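Local coordinates for methanol--corrinoid protein co-methyltransferase (Methanosarcina barkeri, PDB 2I2X) that transfers the methyl group of methanol to the cob(I)amide bound to its corrinoid partner protein, using a zinc site in a TIM barrel, at residues T218-A221 with Q222-A226; G167-E170 with V171-A175. All blocks are in the same frame, centred on the assembly; numbering follows the deposited sequence.

Contact 1. Residues T218-A221 with Q222-A226; sequences TDCA and QANTA. With ZN (zinc ion), chain Q.
The zinc site of this TIM barrel takes one of its ligands from the first turn of helix 220-230, where Cys220 and Asn224, four residues apart, meet side chain to side chain. Cys220 SG binds the zinc ion at 2.2 Å; Glu164 and Cys269 supply the other protein ligands. With SG anti to the backbone N (chi1 -154°), the sulfur is also turned to the N-H of the Asn224 amide, and Asn224 ND2 donates to Cys220 SG at 3.2 Å. The bond is nearly straight (163°) and the sulfur sits close to the plane of the amide. ND2 is hydrogen-bonded to Cys269 O as well, and OD1 to Arg247, so the amide is held at both ends, a second-shell group that probably helps to position the sulfur. Such a bond probably draws some electron density from the metal-bound sulfur.

As is usual in TIM barrels, the site lies at the C-terminal end of strand 213-216, where a short loop leads into helix 220-230 and carries the ligand. Asp219 closes this turn. Its carbonyl O accepts from Gln222 N at 3.0 Å, and its OD2 takes the Ala223 N at 3.0 Å from well above the carboxylate plane, while OD1 forms a salt bridge with Arg253. On the corrinoid side, Ala221 and Thr225 line the cofactor pocket. One water donates both to Cys220 O, 3.0 Å away, and to Thr225 OG1, 2.8 Å away; a second accepts from Thr225 OG1 at 3.0 Å.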
loop_
_atom_site.group_PDB
_atom_site.type_symbol
_atom_site.label_atom_id
_atom_site.label_comp_id
_atom_site.label_asym_id
_atom_site.label_seq_id
_atom_site.Cartn_x
_atom_site.Cartn_y
_atom_site.Cartn_z
ATOM N N THR A 218 -1.485 -24.142 4.284
ATOM C CA THR A 218 -2.629 -23.302 3.873
ATOM C C THR A 218 -3.224 -23.969 2.703
ATOM O O THR A 218 -2.496 -24.347 1.767
ATOM C CB THR A 218 -2.197 -22.052 3.067
ATOM O OG1 THR A 218 -1.184 -21.351 3.731
ATOM C CG2 THR A 218 -3.318 -21.141 2.818
ATOM N N ASP A 219 -4.545 -23.968 2.666
ATOM C CA ASP A 219 -5.194 -24.426 1.469
ATOM C C ASP A 219 -5.226 -23.457 0.297
ATOM O O ASP A 219 -6.192 -23.488 -0.491
ATOM C CB ASP A 219 -6.588 -24.903 1.737
ATOM C CG ASP A 219 -7.004 -25.953 0.755
ATOM O OD1 ASP A 219 -6.151 -26.827 0.431
ATOM O OD2 ASP A 219 -8.165 -25.895 0.296
ATOM N N CYS A 220 -4.191 -22.624 0.170
ATOM C CA CYS A 220 -4.123 -21.607 -0.877
ATOM C C CYS A 220 -4.413 -22.141 -2.274
ATOM O O CYS A 220 -5.163 -21.543 -3.040
ATOM C CB CYS A 220 -2.750 -20.975 -0.917
ATOM S SG CYS A 220 -2.827 -19.258 -1.600
ATOM N N ALA A 221 -3.818 -23.295 -2.578
ATOM C CA ALA A 221 -3.885 -23.890 -3.903
ATOM C C ALA A 221 -5.297 -24.334 -4.275
ATOM O O ALA A 221 -5.563 -24.590 -5.446
ATOM C CB ALA A 221 -2.881 -25.036 -4.028
ATOM N N GLN A 222 -6.202 -24.390 -3.303
ATOM C CA GLN A 222 -7.579 -24.849 -3.551
ATOM C C GLN A 222 -8.571 -23.818 -3.046
ATOM O O GLN A 222 -9.109 -23.079 -3.847
ATOM C CB GLN A 222 -7.859 -26.250 -2.933
ATOM C CG GLN A 222 -6.974 -27.406 -3.491
ATOM C CD GLN A 222 -6.966 -28.647 -2.581
ATOM O OE1 GLN A 222 -6.922 -28.534 -1.358
ATOM N NE2 GLN A 222 -7.013 -29.823 -3.185
ATOM N N ALA A 223 -8.812 -23.749 -1.738
ATOM C CA ALA A 223 -9.694 -22.710 -1.210
ATOM C C ALA A 223 -9.424 -21.226 -1.702
ATOM O O ALA A 223 -10.391 -20.551 -2.110
ATOM C CB ALA A 223 -9.805 -22.796 0.313
ATOM N N ASN A 224 -8.170 -20.738 -1.722
ATOM C CA ASN A 224 -7.980 -19.361 -2.210
ATOM C C ASN A 224 -8.270 -19.227 -3.704
ATOM O O ASN A 224 -8.837 -18.210 -4.127
ATOM C CB ASN A 224 -6.651 -18.661 -1.780
ATOM C CG ASN A 224 -6.552 -18.430 -0.233
ATOM O OD1 ASN A 224 -7.587 -18.339 0.496
ATOM N ND2 ASN A 224 -5.292 -18.353 0.274
ATOM N N THR A 225 -7.913 -20.255 -4.490
ATOM C CA THR A 225 -8.251 -20.275 -5.910
ATOM C C THR A 225 -9.769 -20.141 -6.085
ATOM O O THR A 225 -10.249 -19.337 -6.901
ATOM C CB THR A 225 -7.711 -21.514 -6.688
ATOM O OG1 THR A 225 -6.273 -21.589 -6.613
ATOM C CG2 THR A 225 -8.114 -21.421 -8.192
ATOM N N ALA A 226 -10.525 -20.881 -5.291
ATOM C CA ALA A 226 -11.970 -20.751 -5.376
ATOM C C ALA A 226 -12.406 -19.312 -5.053
ATOM O O ALA A 226 -13.273 -18.756 -5.723
ATOM C CB ALA A 226 -12.649 -21.755 -4.476
HETATM ZN ZN ZN Q . -1.036 -18.539 -0.490
HETATM O O HOH W 1 -4.578 -19.703 -5.321
HETATM O O HOH W 2 -5.199 -24.119 -7.917
#

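Contact 2. Residues G167-E170 with V171-A175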
loop_
_atom_site.group_PDB
_atom_site.type_symbol
_atom_site.label_atom_id
_atom_site.label_comp_id
_atom_site.label_asym_id
_atom_site.label_seq_id
_atom_site.Cartn_x
_atom_site.Cartn_y
_atom_site.Cartn_z
ATOM N N GLY A 167 -1.294 -30.908 -2.692
ATOM C CA GLY A 167 -2.139 -32.117 -2.662
ATOM C C GLY A 167 -3.576 -31.862 -3.111
ATOM O O GLY A 167 -4.274 -31.020 -2.544
ATOM N N GLY A 168 -4.018 -32.579 -4.133
ATOM C CA GLY A 168 -5.399 -32.464 -4.602
ATOM C C GLY A 168 -5.651 -31.300 -5.560
ATOM O O GLY A 168 -6.786 -31.091 -6.016
ATOM N N LYS A 169 -4.608 -30.542 -5.881
ATOM C CA LYS A 169 -4.731 -29.382 -6.756
ATOM C C LYS A 169 -5.331 -29.717 -8.137
ATOM O O LYS A 169 -6.210 -29.000 -8.635
ATOM C CB LYS A 169 -3.352 -28.713 -6.874
ATOM C CG LYS A 169 -3.212 -27.602 -7.882
ATOM C CD LYS A 169 -1.897 -26.850 -7.667
ATOM C CE LYS A 169 -0.756 -27.371 -8.517
ATOM N NZ LYS A 169 -0.601 -26.602 -9.771
ATOM N N GLU A 170 -4.873 -30.813 -8.743
ATOM C CA GLU A 170 -5.275 -31.184 -10.105
ATOM C C GLU A 170 -6.768 -31.524 -10.208
ATOM O O GLU A 170 -7.437 -31.119 -11.158
ATOM C CB GLU A 170 -4.378 -32.317 -10.663
ATOM C CG GLU A 170 -4.664 -33.785 -10.187
ATOM C CD GLU A 170 -4.474 -34.032 -8.669
ATOM O OE1 GLU A 170 -5.214 -33.434 -7.850
ATOM O OE2 GLU A 170 -3.616 -34.863 -8.298
ATOM N N VAL A 171 -7.299 -32.246 -9.227
ATOM C CA VAL A 171 -8.721 -32.564 -9.242
ATOM C C VAL A 171 -9.577 -31.369 -8.835
ATOM O O VAL A 171 -10.681 -31.190 -9.368
ATOM C CB VAL A 171 -9.064 -33.827 -8.405
ATOM C CG1 VAL A 171 -10.562 -34.115 -8.466
ATOM C CG2 VAL A 171 -8.282 -35.014 -8.924
ATOM N N PHE A 172 -9.071 -30.552 -7.906
ATOM C CA PHE A 172 -9.730 -29.292 -7.543
ATOM C C PHE A 172 -9.913 -28.365 -8.752
ATOM O O PHE A 172 -11.006 -27.818 -8.962
ATOM C CB PHE A 172 -8.986 -28.534 -6.419
ATOM C CG PHE A 172 -9.437 -27.098 -6.283
ATOM C CD1 PHE A 172 -10.515 -26.775 -5.465
ATOM C CD2 PHE A 172 -8.843 -26.092 -7.050
ATOM C CE1 PHE A 172 -10.978 -25.495 -5.371
ATOM C CE2 PHE A 172 -9.312 -24.788 -6.978
ATOM C CZ PHE A 172 -10.382 -24.492 -6.127
ATOM N N ASP A 173 -8.848 -28.172 -9.530
ATOM C CA ASP A 173 -8.891 -27.253 -10.678
ATOM C C ASP A 173 -9.946 -27.638 -11.695
ATOM O O ASP A 173 -10.613 -26.762 -12.268
ATOM C CB ASP A 173 -7.547 -27.195 -11.372
ATOM C CG ASP A 173 -6.534 -26.347 -10.629
ATOM O OD1 ASP A 173 -6.912 -25.470 -9.807
ATOM O OD2 ASP A 173 -5.331 -26.561 -10.888
ATOM N N TYR A 174 -10.059 -28.953 -11.935
ATOM C CA TYR A 174 -11.121 -29.533 -12.735
ATOM C C TYR A 174 -12.494 -29.324 -12.084
ATOM O O TYR A 174 -13.386 -28.770 -12.717
ATOM C CB TYR A 174 -10.838 -31.029 -13.014
ATOM C CG TYR A 174 -11.961 -31.765 -13.718
ATOM C CD1 TYR A 174 -12.895 -32.497 -12.978
ATOM C CD2 TYR A 174 -12.103 -31.715 -15.120
ATOM C CE1 TYR A 174 -13.940 -33.172 -13.605
ATOM C CE2 TYR A 174 -13.148 -32.401 -15.776
ATOM C CZ TYR A 174 -14.067 -33.131 -15.001
ATOM O OH TYR A 174 -15.120 -33.832 -15.581
ATOM N N ALA A 175 -12.660 -29.753 -10.829
ATOM C CA ALA A 175 -13.938 -29.627 -10.106
ATOM C C ALA A 175 -14.470 -28.189 -9.956
ATOM O O ALA A 175 -15.679 -27.958 -10.112
ATOM C CB ALA A 175 -13.835 -30.282 -8.747
#
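Glu170 folds back on the amide of its own neighbour, Val171, in the first turn of helix 169-176. Its CB lies 3.3 Å from Val171 N. At CG the chain takes the crowded position between backbone N and carbonyl carbon (chi1 79°), and a further bend at chi2 curls it back instead of letting it reach outward. CG consequently stays 3.2 Å from Val171 N, and CD remains beside that nitrogen while approaching Val171 CG2. At the tip the two oxygens part company. OE1 accepts from Val171 N at 2.8 Å through the anti lone pair, the one facing away from OE2, and also lies against Val171 CG2; OE2 is hydrogen-bonded to Tyr459 OH. The same hydroxyl meets Gly168 N, which joins the C-terminal tail to the start of the helix.

Gly168 is the N-cap residue, and its positive phi (83°) is easily taken by glycine. Its carbonyl O receives Phe172 N at 3.0 Å, a bond of the first helical turn, and Phe172 CB rests against that same oxygen before the ring leaves for helices 181-210 and 220-230. One residue on, Lys169 O takes Asp173 N at 2.9 Å. The two side chains meet only loosely, Lys169 CG and Asp173 OD2 being 3.8 Å apart, and both belong to the corrinoid pocket, where OD2 makes a weak hydrogen bond to the cofactor. Lys169 NZ stops 4.9 Å short of Asp173 OD2 and has a long, weak ion pair with Glu131 of the same chain. The nearby positive charge may add to the electrostatic setting in which OD2 meets N52 of the cofactor.

Both contacts are opening turns of helices that follow neighbouring barrel strands, 160-163 and 213-216, and their centres lie about 10 Å apart. Contact 1 is the deeper, almost wholly buried and tied to the metal; contact 2 is partly buried, farther from the chain's centre and nearer the C-terminal tail. Their chemistry differs accordingly: sulfur, zinc, an amide and bridging waters in the first, a curled carboxylate and separated charges in the second. They touch directly. Gln222 NE2 probably donates to Gly168 O at 3.1 Å, and Phe172 CE2 packs 3.7 Å from Thr225 CB. Together they contribute four residues to the corrinoid pocket.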